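Local structure of NIF3-related protein (Bacillus cereus, 2GX8) at residues A142-L147 against Q290-K295; G270-L275 against K309-G314; T334-Y339 against P355-E360. The protein is of unknown function but belongs to the Nif3 family, binds a pair of zinc ions in a conserved dimetal motif and probably carries a regulatory domain. One frame throughout, in Å; residues are numbered along the deposited sequence.

Contact 1 (A142-L147 against Q290-K295)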
ATOM      1  N   ALA C 142     -15.999  34.288 -12.154  1.00 51.37           N
ATOM      2  CA  ALA C 142     -15.224  35.244 -12.966  1.00 52.99           C
ATOM      3  C   ALA C 142     -16.112  36.370 -13.465  1.00 53.58           C
ATOM      4  O   ALA C 142     -15.719  37.519 -13.369  1.00 55.44           O
ATOM      5  CB  ALA C 142     -14.547  34.561 -14.129  1.00 52.18           C
ATOM      6  N   GLU C 143     -17.290  36.045 -14.006  1.00 54.38           N
ATOM      7  CA  GLU C 143     -18.242  37.054 -14.484  1.00 55.71           C
ATOM      8  C   GLU C 143     -18.594  37.967 -13.344  1.00 54.61           C
ATOM      9  O   GLU C 143     -18.534  39.172 -13.477  1.00 55.38           O
ATOM     10  CB  GLU C 143     -19.565  36.434 -14.930  1.00 54.98           C
ATOM     11  CG  GLU C 143     -19.526  35.441 -16.096  1.00 61.03           C
ATOM     12  CD  GLU C 143     -20.867  34.646 -16.260  1.00 61.99           C
ATOM     13  OE1 GLU C 143     -21.951  35.196 -15.891  1.00 67.28           O
ATOM     14  OE2 GLU C 143     -20.828  33.477 -16.764  1.00 68.57           O
ATOM     15  N   ALA C 144     -18.963  37.374 -12.209  1.00 55.05           N
ATOM     16  CA  ALA C 144     -19.383  38.117 -11.019  1.00 53.80           C
ATOM     17  C   ALA C 144     -18.343  39.157 -10.612  1.00 53.54           C
ATOM     18  O   ALA C 144     -18.689  40.267 -10.201  1.00 51.64           O
ATOM     19  CB  ALA C 144     -19.660  37.153  -9.877  1.00 52.87           C
ATOM     20  N   LEU C 145     -17.070  38.775 -10.753  1.00 52.68           N
ATOM     21  CA  LEU C 145     -15.945  39.651 -10.463  1.00 52.70           C
ATOM     22  C   LEU C 145     -15.603  40.666 -11.577  1.00 53.36           C
ATOM     23  O   LEU C 145     -14.820  41.582 -11.359  1.00 54.45           O
ATOM     24  CB  LEU C 145     -14.709  38.810 -10.160  1.00 50.39           C
ATOM     25  CG  LEU C 145     -14.714  37.997  -8.865  1.00 51.40           C
ATOM     26  CD1 LEU C 145     -13.435  37.182  -8.819  1.00 45.63           C
ATOM     27  CD2 LEU C 145     -14.896  38.860  -7.599  1.00 47.31           C
ATOM     28  N   GLY C 146     -16.172  40.499 -12.767  1.00 54.43           N
ATOM     29  CA  GLY C 146     -15.860  41.378 -13.891  1.00 54.78           C
ATOM     30  C   GLY C 146     -14.517  41.055 -14.551  1.00 55.39           C
ATOM     31  O   GLY C 146     -13.866  41.933 -15.113  1.00 56.95           O
ATOM     32  N   LEU C 147     -14.091  39.801 -14.491  1.00 56.37           N
ATOM     33  CA  LEU C 147     -12.831  39.408 -15.104  1.00 56.27           C
ATOM     34  C   LEU C 147     -12.989  39.199 -16.614  1.00 57.99           C
ATOM     35  O   LEU C 147     -13.976  38.604 -17.082  1.00 58.15           O
ATOM     36  CB  LEU C 147     -12.263  38.137 -14.469  1.00 55.27           C
ATOM     37  CG  LEU C 147     -11.895  38.043 -12.993  1.00 54.05           C
ATOM     38  CD1 LEU C 147     -10.976  36.865 -12.845  1.00 50.68           C
ATOM     39  CD2 LEU C 147     -11.189  39.287 -12.466  1.00 50.21           C
ATOM     40  N   GLN C 290     -18.565  42.876  -2.276  1.00 56.70           N
ATOM     41  CA  GLN C 290     -19.758  43.428  -2.884  1.00 57.50           C
ATOM     42  C   GLN C 290     -20.185  42.532  -4.019  1.00 56.36           C
ATOM     43  O   GLN C 290     -21.355  42.166  -4.157  1.00 57.06           O
ATOM     44  CB  GLN C 290     -19.467  44.876  -3.355  1.00 58.32           C
ATOM     45  CG  GLN C 290     -20.515  45.547  -4.248  1.00 64.42           C
ATOM     46  CD  GLN C 290     -20.337  45.236  -5.750  1.00 73.64           C
ATOM     47  OE1 GLN C 290     -21.311  45.210  -6.508  1.00 75.95           O
ATOM     48  NE2 GLN C 290     -19.092  44.994  -6.176  1.00 75.36           N
ATOM     49  N   SER C 291     -19.179  42.152  -4.787  1.00 54.92           N
ATOM     50  CA  SER C 291     -19.278  41.385  -6.003  1.00 53.38           C
ATOM     51  C   SER C 291     -19.785  39.968  -5.760  1.00 52.55           C
ATOM     52  O   SER C 291     -20.631  39.468  -6.506  1.00 50.88           O
ATOM     53  CB  SER C 291     -17.872  41.381  -6.568  1.00 52.23           C
ATOM     54  OG  SER C 291     -17.806  40.967  -7.885  1.00 59.29           O
ATOM     55  N   LEU C 292     -19.274  39.337  -4.699  1.00 52.85           N
ATOM     56  CA  LEU C 292     -19.665  37.973  -4.325  1.00 52.57           C
ATOM     57  C   LEU C 292     -20.644  37.886  -3.150  1.00 53.28           C
ATOM     58  O   LEU C 292     -20.932  36.784  -2.703  1.00 53.55           O
ATOM     59  CB  LEU C 292     -18.449  37.111  -4.036  1.00 52.96           C
ATOM     60  CG  LEU C 292     -17.425  36.968  -5.167  1.00 53.56           C
ATOM     61  CD1 LEU C 292     -16.363  35.941  -4.768  1.00 56.94           C
ATOM     62  CD2 LEU C 292     -18.092  36.573  -6.461  1.00 53.01           C
ATOM     63  N   ASP C 293     -21.135  39.036  -2.670  1.00 53.33           N
ATOM     64  CA  ASP C 293     -22.160  39.136  -1.626  1.00 54.79           C
ATOM     65  C   ASP C 293     -21.767  38.492  -0.305  1.00 55.35           C
ATOM     66  O   ASP C 293     -22.475  37.627   0.216  1.00 56.47           O
ATOM     67  CB  ASP C 293     -23.510  38.584  -2.137  1.00 55.59           C
ATOM     68  CG  ASP C 293     -24.698  38.893  -1.191  1.00 59.45           C
ATOM     69  OD1 ASP C 293     -24.583  39.763  -0.296  1.00 59.62           O
ATOM     70  OD2 ASP C 293     -25.773  38.268  -1.368  1.00 60.96           O
ATOM     71  N   VAL C 294     -20.626  38.901   0.236  1.00 54.97           N
ATOM     72  CA  VAL C 294     -20.197  38.414   1.535  1.00 54.42           C
ATOM     73  C   VAL C 294     -19.928  39.566   2.507  1.00 56.26           C
ATOM     74  O   VAL C 294     -19.515  40.667   2.102  1.00 55.93           O
ATOM     75  CB  VAL C 294     -19.010  37.423   1.466  1.00 53.07           C
ATOM     76  CG1 VAL C 294     -19.445  36.133   0.761  1.00 52.96           C
ATOM     77  CG2 VAL C 294     -17.832  38.026   0.799  1.00 49.30           C
ATOM     78  N   LYS C 295     -20.173  39.312   3.789  1.00 57.14           N
ATOM     79  CA  LYS C 295     -19.963  40.337   4.789  1.00 58.56           C
ATOM     80  C   LYS C 295     -18.502  40.505   5.182  1.00 57.93           C
ATOM     81  O   LYS C 295     -18.062  41.602   5.491  1.00 59.69           O
ATOM     82  CB  LYS C 295     -20.897  40.098   5.976  1.00 60.82           C
ATOM     83  CG  LYS C 295     -22.386  40.039   5.542  1.00 65.00           C
ATOM     84  CD  LYS C 295     -22.850  41.361   4.838  1.00 70.89           C
ATOM     85  CE  LYS C 295     -24.209  41.229   4.096  1.00 69.90           C
ATOM     86  NZ  LYS C 295     -24.180  40.222   2.971  1.00 71.45           N
TER
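With chi1 at -166°, S291 places OG opposite its backbone N, on the side facing the A144 carbonyl, while L145 and L292 both send CG anti to the carbonyl carbon (chi1 -68° and -58°), which carries their branches into the seam between the two segments. S291 OG lies 2.6 Å from A144 O. The same hydroxyl has L145 CD2 at 3.6 Å, roughly at right angles to the direction of A144 O. The backbones themselves come together at L145 and S291, whose CA atoms are 5.8 Å apart. This is a meeting of helix C-termini: helix 137-145 and helix 281-292 touch through their final turns, and only about 180 Å² is buried between the segments. The first helix closes in a Schellman motif, in which G146 takes a positive phi, G146 N bonds back to E143 O at 2.8 Å and L147 N reaches A142 O at 3.0 Å. Beside this O...O approach the packing is apolar and rests on L292. Its CD2 branch meets the CB of A144 at 3.8 Å, and its CG comes within 4.0 Å of L145 CD2, the two leucine side chains running at a slant to each other. L145 thus contributes one methyl, CD2, to both halves of the interface, against the serine hydroxyl and against the neighbouring leucine. L292 also packs on P355 and V359 of the loop that carries the zinc ligands H357 and E360, and its carbonyl O accepts a hydrogen bond from K361 NZ.

Contact 2 (G270-L275 against K309-G314)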
ATOM      1  N   GLY C 270     -10.979  26.425 -11.796  1.00 55.80           N
ATOM      2  CA  GLY C 270     -10.728  27.867 -11.700  1.00 55.02           C
ATOM      3  C   GLY C 270     -10.445  28.603 -12.984  1.00 55.76           C
ATOM      4  O   GLY C 270     -10.103  27.981 -13.998  1.00 56.65           O
ATOM      5  N   LYS C 271     -10.573  29.937 -12.927  1.00 55.41           N
ATOM      6  CA  LYS C 271     -10.308  30.852 -14.063  1.00 54.51           C
ATOM      7  C   LYS C 271      -9.244  31.897 -13.717  1.00 53.69           C
ATOM      8  O   LYS C 271      -9.076  32.271 -12.568  1.00 53.74           O
ATOM      9  CB  LYS C 271     -11.590  31.592 -14.502  1.00 53.91           C
ATOM     10  CG  LYS C 271     -12.672  30.675 -15.091  1.00 53.85           C
ATOM     11  CD  LYS C 271     -12.232  30.134 -16.430  1.00 58.26           C
ATOM     12  CE  LYS C 271     -13.181  29.057 -16.942  1.00 62.94           C
ATOM     13  NZ  LYS C 271     -12.892  28.654 -18.358  1.00 63.15           N
ATOM     14  N   ILE C 272      -8.485  32.343 -14.706  1.00 53.88           N
ATOM     15  CA  ILE C 272      -7.538  33.407 -14.467  1.00 53.47           C
ATOM     16  C   ILE C 272      -7.782  34.413 -15.568  1.00 55.00           C
ATOM     17  O   ILE C 272      -7.874  34.028 -16.726  1.00 56.32           O
ATOM     18  CB  ILE C 272      -6.052  32.928 -14.321  1.00 54.93           C
ATOM     19  CG1 ILE C 272      -5.163  34.099 -13.838  1.00 50.71           C
ATOM     20  CG2 ILE C 272      -5.519  32.243 -15.584  1.00 51.70           C
ATOM     21  CD1 ILE C 272      -3.736  33.710 -13.500  1.00 50.25           C
ATOM     22  N   GLY C 273      -7.949  35.682 -15.186  1.00 55.02           N
ATOM     23  CA  GLY C 273      -8.263  36.756 -16.100  1.00 53.94           C
ATOM     24  C   GLY C 273      -7.780  38.097 -15.569  1.00 55.08           C
ATOM     25  O   GLY C 273      -6.998  38.147 -14.613  1.00 55.44           O
ATOM     26  N   TYR C 274      -8.289  39.179 -16.156  1.00 53.27           N
ATOM     27  CA  TYR C 274      -7.857  40.545 -15.819  1.00 53.77           C
ATOM     28  C   TYR C 274      -8.965  41.491 -15.396  1.00 53.72           C
ATOM     29  O   TYR C 274     -10.012  41.555 -16.037  1.00 52.89           O
ATOM     30  CB  TYR C 274      -7.152  41.164 -17.036  1.00 53.13           C
ATOM     31  CG  TYR C 274      -5.885  40.446 -17.432  1.00 53.18           C
ATOM     32  CD1 TYR C 274      -5.898  39.430 -18.398  1.00 52.43           C
ATOM     33  CD2 TYR C 274      -4.669  40.769 -16.819  1.00 53.36           C
ATOM     34  CE1 TYR C 274      -4.718  38.761 -18.747  1.00 54.10           C
ATOM     35  CE2 TYR C 274      -3.487  40.116 -17.160  1.00 53.68           C
ATOM     36  CZ  TYR C 274      -3.511  39.114 -18.113  1.00 54.57           C
ATOM     37  OH  TYR C 274      -2.312  38.488 -18.430  1.00 56.19           O
ATOM     38  N   LEU C 275      -8.730  42.249 -14.327  1.00 55.17           N
ATOM     39  CA  LEU C 275      -9.697  43.267 -13.929  1.00 57.13           C
ATOM     40  C   LEU C 275      -9.772  44.333 -15.028  1.00 58.62           C
ATOM     41  O   LEU C 275      -8.877  44.425 -15.876  1.00 59.38           O
ATOM     42  CB  LEU C 275      -9.331  43.902 -12.583  1.00 56.20           C
ATOM     43  CG  LEU C 275      -9.391  43.071 -11.299  1.00 57.40           C
ATOM     44  CD1 LEU C 275      -8.841  43.845 -10.124  1.00 54.61           C
ATOM     45  CD2 LEU C 275     -10.804  42.570 -10.986  1.00 57.83           C
ATOM     46  N   LYS C 309      -4.086  41.079 -12.585  1.00 56.49           N
ATOM     47  CA  LYS C 309      -4.670  39.789 -12.962  1.00 55.33           C
ATOM     48  C   LYS C 309      -5.010  38.964 -11.753  1.00 54.79           C
ATOM     49  O   LYS C 309      -4.227  38.841 -10.814  1.00 54.76           O
ATOM     50  CB  LYS C 309      -3.906  39.007 -14.030  1.00 55.20           C
ATOM     51  CG  LYS C 309      -2.707  38.240 -13.612  1.00 55.57           C
ATOM     52  CD  LYS C 309      -2.019  37.606 -14.834  1.00 55.73           C
ATOM     53  CE  LYS C 309      -2.873  36.575 -15.554  1.00 54.91           C
ATOM     54  NZ  LYS C 309      -2.114  35.974 -16.706  1.00 48.97           N
ATOM     55  N   VAL C 310      -6.203  38.379 -11.828  1.00 54.49           N
ATOM     56  CA  VAL C 310      -6.831  37.659 -10.754  1.00 52.50           C
ATOM     57  C   VAL C 310      -7.122  36.205 -11.108  1.00 54.12           C
ATOM     58  O   VAL C 310      -7.626  35.906 -12.190  1.00 54.76           O
ATOM     59  CB  VAL C 310      -8.202  38.317 -10.458  1.00 51.10           C
ATOM     60  CG1 VAL C 310      -8.963  37.579  -9.358  1.00 50.83           C
ATOM     61  CG2 VAL C 310      -8.044  39.798 -10.128  1.00 48.95           C
ATOM     62  N   ALA C 311      -6.819  35.311 -10.172  1.00 53.24           N
ATOM     63  CA  ALA C 311      -7.147  33.892 -10.304  1.00 52.80           C
ATOM     64  C   ALA C 311      -8.307  33.612  -9.348  1.00 52.40           C
ATOM     65  O   ALA C 311      -8.346  34.142  -8.250  1.00 53.53           O
ATOM     66  CB  ALA C 311      -5.926  33.017  -9.952  1.00 49.85           C
ATOM     67  N   VAL C 312      -9.289  32.841  -9.771  1.00 53.44           N
ATOM     68  CA  VAL C 312     -10.375  32.441  -8.834  1.00 54.08           C
ATOM     69  C   VAL C 312     -10.675  30.966  -8.936  1.00 54.65           C
ATOM     70  O   VAL C 312     -10.637  30.411 -10.009  1.00 55.74           O
ATOM     71  CB  VAL C 312     -11.679  33.293  -8.981  1.00 54.35           C
ATOM     72  CG1 VAL C 312     -12.099  33.432 -10.436  1.00 53.31           C
ATOM     73  CG2 VAL C 312     -12.804  32.721  -8.117  1.00 50.11           C
ATOM     74  N   LEU C 313     -10.936  30.322  -7.814  1.00 54.93           N
ATOM     75  CA  LEU C 313     -11.287  28.925  -7.836  1.00 55.12           C
ATOM     76  C   LEU C 313     -12.279  28.725  -6.683  1.00 56.18           C
ATOM     77  O   LEU C 313     -11.900  28.790  -5.510  1.00 57.75           O
ATOM     78  CB  LEU C 313     -10.029  28.069  -7.694  1.00 54.61           C
ATOM     79  CG  LEU C 313     -10.145  26.558  -7.927  1.00 54.45           C
ATOM     80  CD1 LEU C 313      -8.776  26.010  -8.178  1.00 59.57           C
ATOM     81  CD2 LEU C 313     -10.773  25.825  -6.788  1.00 56.87           C
ATOM     82  N   GLY C 314     -13.550  28.501  -6.996  1.00 56.71           N
ATOM     83  CA  GLY C 314     -14.543  28.374  -5.929  1.00 57.31           C
ATOM     84  C   GLY C 314     -14.279  27.112  -5.146  1.00 57.11           C
ATOM     85  O   GLY C 314     -13.865  26.126  -5.739  1.00 59.08           O
TER
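G270-L275 and K309-G314 pair as neighbouring antiparallel strands inside a large mixed beta sheet, where strand 270-280 lies between strand 150-168 and strand 306-313, and the latter runs parallel to strand 331-335 on its other side. The short axes approach to 4.6 Å with their directions 147° apart, a twisted antiparallel pair. Its register follows from two hydrogen-bonded pairs, K271 with V312 and G273 with V310, each closed by reciprocal N-H...O bonds. At the first, V312 N gives to K271 O at 2.9 Å; at the second, G273 N gives to V310 O at 3.0 Å. The non-hydrogen-bonded pair I272 with A311 lies between them, and there I272 CA approaches V310 O to 3.4 Å as a CA-H...O contact. V310, on the face of K271 and V312, meets L275 at the end of the pair, CG2 to CG 3.7 Å, and F284 of helix 281-292 packs against both residues. On the face of I272 and A311, the CD1 tip of I272 lies 3.6 Å from K309 CE, the two chains crossing at an angle. K309 and Y274 instead run side by side in the same direction. K309 starts with CG between backbone N and carbonyl carbon (chi1 80°), then runs extended and bends at chi3 (-64°), which lays CB against CD2 and CE2 of the Y274 ring and carries CD and CE on past CE2 and CZ toward the OH. The ammonium then has two acceptors, K327 O beyond the pair and, 3.1 Å from K309 NZ, the phenol OH of Y274.

Contact 3 (T334-Y339 against P355-E360). With ZN (zinc ion), chain L; ZN (zinc ion), chain M.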
ATOM      1  N   THR C 334      -9.984  32.301  -3.401  1.00 54.40           N
ATOM      2  CA  THR C 334     -10.402  30.915  -3.168  1.00 54.82           C
ATOM      3  C   THR C 334     -10.820  30.701  -1.708  1.00 55.38           C
ATOM      4  O   THR C 334     -10.497  31.525  -0.854  1.00 57.94           O
ATOM      5  CB  THR C 334      -9.241  29.956  -3.553  1.00 55.50           C
ATOM      6  OG1 THR C 334      -9.695  28.590  -3.608  1.00 56.08           O
ATOM      7  CG2 THR C 334      -8.050  30.124  -2.606  1.00 55.09           C
ATOM      8  N   GLY C 335     -11.509  29.601  -1.404  1.00 55.40           N
ATOM      9  CA  GLY C 335     -11.939  29.327  -0.041  1.00 54.69           C
ATOM     10  C   GLY C 335     -11.045  28.379   0.735  1.00 56.18           C
ATOM     11  O   GLY C 335     -10.111  27.779   0.194  1.00 55.84           O
ATOM     12  N   ASP C 336     -11.326  28.272   2.025  1.00 58.08           N
ATOM     13  CA  ASP C 336     -10.649  27.332   2.923  1.00 59.23           C
ATOM     14  C   ASP C 336      -9.153  27.469   3.039  1.00 60.22           C
ATOM     15  O   ASP C 336      -8.455  26.498   3.243  1.00 61.61           O
ATOM     16  CB  ASP C 336     -11.012  25.904   2.527  1.00 58.94           C
ATOM     17  CG  ASP C 336     -12.470  25.596   2.758  1.00 60.95           C
ATOM     18  OD1 ASP C 336     -13.036  26.191   3.711  1.00 57.48           O
ATOM     19  OD2 ASP C 336     -13.041  24.763   1.982  1.00 59.59           O
ATOM     20  N   MET C 337      -8.654  28.687   2.971  1.00 62.17           N
ATOM     21  CA  MET C 337      -7.213  28.892   3.018  1.00 62.25           C
ATOM     22  C   MET C 337      -6.536  28.421   4.336  1.00 61.23           C
ATOM     23  O   MET C 337      -6.825  28.956   5.420  1.00 61.45           O
ATOM     24  CB  MET C 337      -6.925  30.366   2.729  1.00 62.42           C
ATOM     25  CG  MET C 337      -5.528  30.613   2.299  1.00 66.35           C
ATOM     26  SD  MET C 337      -5.151  29.701   0.783  1.00 77.52           S
ATOM     27  CE  MET C 337      -3.435  29.797   1.002  1.00 68.81           C
ATOM     28  N   TYR C 338      -5.646  27.433   4.232  1.00 60.22           N
ATOM     29  CA  TYR C 338      -4.924  26.911   5.385  1.00 59.93           C
ATOM     30  C   TYR C 338      -3.733  27.784   5.777  1.00 58.52           C
ATOM     31  O   TYR C 338      -3.032  28.339   4.933  1.00 57.57           O
ATOM     32  CB  TYR C 338      -4.449  25.478   5.162  1.00 62.65           C
ATOM     33  CG  TYR C 338      -5.535  24.472   5.427  1.00 71.79           C
ATOM     34  CD1 TYR C 338      -6.173  23.771   4.371  1.00 73.93           C
ATOM     35  CD2 TYR C 338      -5.961  24.225   6.744  1.00 76.23           C
ATOM     36  CE1 TYR C 338      -7.220  22.846   4.630  1.00 72.63           C
ATOM     37  CE2 TYR C 338      -6.997  23.324   7.011  1.00 78.09           C
ATOM     38  CZ  TYR C 338      -7.623  22.640   5.959  1.00 74.12           C
ATOM     39  OH  TYR C 338      -8.631  21.762   6.286  1.00 71.82           O
ATOM     40  N   TYR C 339      -3.476  27.845   7.072  1.00 56.80           N
ATOM     41  CA  TYR C 339      -2.399  28.685   7.610  1.00 55.54           C
ATOM     42  C   TYR C 339      -1.093  28.472   6.869  1.00 54.23           C
ATOM     43  O   TYR C 339      -0.500  29.423   6.384  1.00 53.34           O
ATOM     44  CB  TYR C 339      -2.223  28.374   9.105  1.00 54.91           C
ATOM     45  CG  TYR C 339      -1.252  29.262   9.861  1.00 53.88           C
ATOM     46  CD1 TYR C 339       0.015  28.796  10.239  1.00 57.16           C
ATOM     47  CD2 TYR C 339      -1.619  30.542  10.254  1.00 52.57           C
ATOM     48  CE1 TYR C 339       0.915  29.623  10.960  1.00 55.94           C
ATOM     49  CE2 TYR C 339      -0.737  31.371  10.989  1.00 54.90           C
ATOM     50  CZ  TYR C 339       0.520  30.910  11.338  1.00 53.98           C
ATOM     51  OH  TYR C 339       1.376  31.743  12.047  1.00 57.35           O
ATOM     52  N   PRO C 355     -12.987  34.694   0.389  1.00 50.94           N
ATOM     53  CA  PRO C 355     -14.327  35.130   0.719  1.00 50.24           C
ATOM     54  C   PRO C 355     -15.144  33.971   1.290  1.00 51.80           C
ATOM     55  O   PRO C 355     -16.296  34.162   1.632  1.00 53.44           O
ATOM     56  CB  PRO C 355     -14.882  35.540  -0.638  1.00 50.89           C
ATOM     57  CG  PRO C 355     -14.168  34.653  -1.640  1.00 47.57           C
ATOM     58  CD  PRO C 355     -12.876  34.215  -1.006  1.00 50.29           C
ATOM     59  N   GLY C 356     -14.553  32.779   1.404  1.00 51.71           N
ATOM     60  CA  GLY C 356     -15.252  31.622   1.934  1.00 50.44           C
ATOM     61  C   GLY C 356     -15.696  30.693   0.822  1.00 53.34           C
ATOM     62  O   GLY C 356     -16.033  31.127  -0.290  1.00 53.03           O
ATOM     63  N   HIS C 357     -15.703  29.400   1.135  1.00 53.06           N
ATOM     64  CA  HIS C 357     -16.102  28.343   0.224  1.00 55.23           C
ATOM     65  C   HIS C 357     -17.556  28.579  -0.256  1.00 54.12           C
ATOM     66  O   HIS C 357     -17.908  28.270  -1.380  1.00 53.60           O
ATOM     67  CB  HIS C 357     -16.021  27.026   1.003  1.00 54.87           C
ATOM     68  CG  HIS C 357     -16.045  25.787   0.169  1.00 59.15           C
ATOM     69  ND1 HIS C 357     -15.198  24.725   0.411  1.00 62.35           N
ATOM     70  CD2 HIS C 357     -16.834  25.409  -0.866  1.00 60.76           C
ATOM     71  CE1 HIS C 357     -15.463  23.744  -0.431  1.00 61.28           C
ATOM     72  NE2 HIS C 357     -16.440  24.144  -1.233  1.00 65.05           N
ATOM     73  N   ASN C 358     -18.377  29.168   0.603  1.00 53.74           N
ATOM     74  CA  ASN C 358     -19.772  29.390   0.297  1.00 52.90           C
ATOM     75  C   ASN C 358     -20.047  30.330  -0.862  1.00 54.24           C
ATOM     76  O   ASN C 358     -21.190  30.442  -1.253  1.00 53.86           O
ATOM     77  CB  ASN C 358     -20.519  29.859   1.540  1.00 52.80           C
ATOM     78  CG  ASN C 358     -22.020  29.867   1.363  1.00 49.95           C
ATOM     79  OD1 ASN C 358     -22.671  28.816   1.391  1.00 51.88           O
ATOM     80  ND2 ASN C 358     -22.587  31.058   1.217  1.00 50.12           N
ATOM     81  N   VAL C 359     -19.033  30.992  -1.423  1.00 54.12           N
ATOM     82  CA  VAL C 359     -19.281  31.863  -2.569  1.00 55.02           C
ATOM     83  C   VAL C 359     -19.664  31.058  -3.820  1.00 55.38           C
ATOM     84  O   VAL C 359     -20.071  31.622  -4.824  1.00 56.43           O
ATOM     85  CB  VAL C 359     -18.112  32.858  -2.866  1.00 54.76           C
ATOM     86  CG1 VAL C 359     -17.788  33.663  -1.627  1.00 54.36           C
ATOM     87  CG2 VAL C 359     -16.875  32.143  -3.370  1.00 55.20           C
ATOM     88  N   GLU C 360     -19.505  29.738  -3.757  1.00 54.59           N
ATOM     89  CA  GLU C 360     -19.930  28.841  -4.834  1.00 54.95           C
ATOM     90  C   GLU C 360     -21.439  28.780  -4.958  1.00 53.77           C
ATOM     91  O   GLU C 360     -21.967  28.143  -5.840  1.00 53.19           O
ATOM     92  CB  GLU C 360     -19.478  27.427  -4.562  1.00 54.33           C
ATOM     93  CG  GLU C 360     -18.037  27.239  -4.771  1.00 58.63           C
ATOM     94  CD  GLU C 360     -17.681  25.772  -4.655  1.00 61.06           C
ATOM     95  OE1 GLU C 360     -18.210  25.093  -3.746  1.00 57.73           O
ATOM     96  OE2 GLU C 360     -16.891  25.294  -5.493  1.00 63.33           O
TER
HETATM   97 ZN    ZN L 374     -17.145  22.994  -2.895  1.00 55.72          ZN
HETATM   98 ZN    ZN M 375     -17.123  23.272  -6.210  1.00 60.75          ZN
HETATM   99  O   HOH W   1     -14.820  28.643   3.995  1.00 39.68           O
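The backbones of T334-Y339 and P355-E360 come closest at G335 and H357, whose CA atoms lie 4.3 Å apart where strand 331-335 runs out and a 3-10 turn begins. From there D336 reaches across to the imidazole. In H357, chi1 -165° carries the ring toward D336, and its rotation about CB-CG sets ND1 to D336 and NE2 to the zinc. ND1 donates to D336 OD2 over 2.7 Å with an N-H...O angle of 165°. The acceptor lies close to the ring plane, but the N-H meets the carboxylate on its syn side, 34° out of the carboxylate plane. With ND1 occupied as a donor, NE2 binds one zinc ion at 2.1 Å, so D336 acts as a second-shell residue that fixes the rotation of a metal ligand. A water makes a second link: it donates to D336 OD1 at 3.0 Å and accepts from the backbone N of H357. OD1 also accepts from Y339 N of the second subunit, so the carboxylate is gripped at both oxygens. One turn on, E360 bridges the dimetal site. Its OE1 lies 2.5 Å from the zinc held by H357, and its OE2 lies 2.2 Å from the other. H93 is the third protein ligand of the first zinc, and H92 and D131 join E360 on the second. Farther from the metals, T334 O lies 3.6 Å from P355 CD. T334 is tied by its backbone to V353 of the adjacent parallel strand 351-354, while P355 rests on V288 and L292 of helix 281-292, and V359 touches L292 of that helix and L141 of helix 137-145.

Overall arrangement
The three contacts lie on the same side of the chain's centre, and contact 3 holds zinc ligands. Contacts 1 and 2 have centres 11 Å apart and meet through L147, whose CD1 packs 3.5 Å from V310 O; strand 270-280 leads directly into helix 281-292, joining them along the chain. Contact 3 lies about 14 Å from both, centre to centre. Contact 2 reaches it through neighbouring strands, with a probable hydrogen bond between T334 OG1 and L313 O, 2.9 Å, and contact 1 through V294 CG1, 3.8 Å from V359 CG1. The side chains of L313 in contact 2 and L292 in contact 1 are about 7 Å and 13 Å from a zinc.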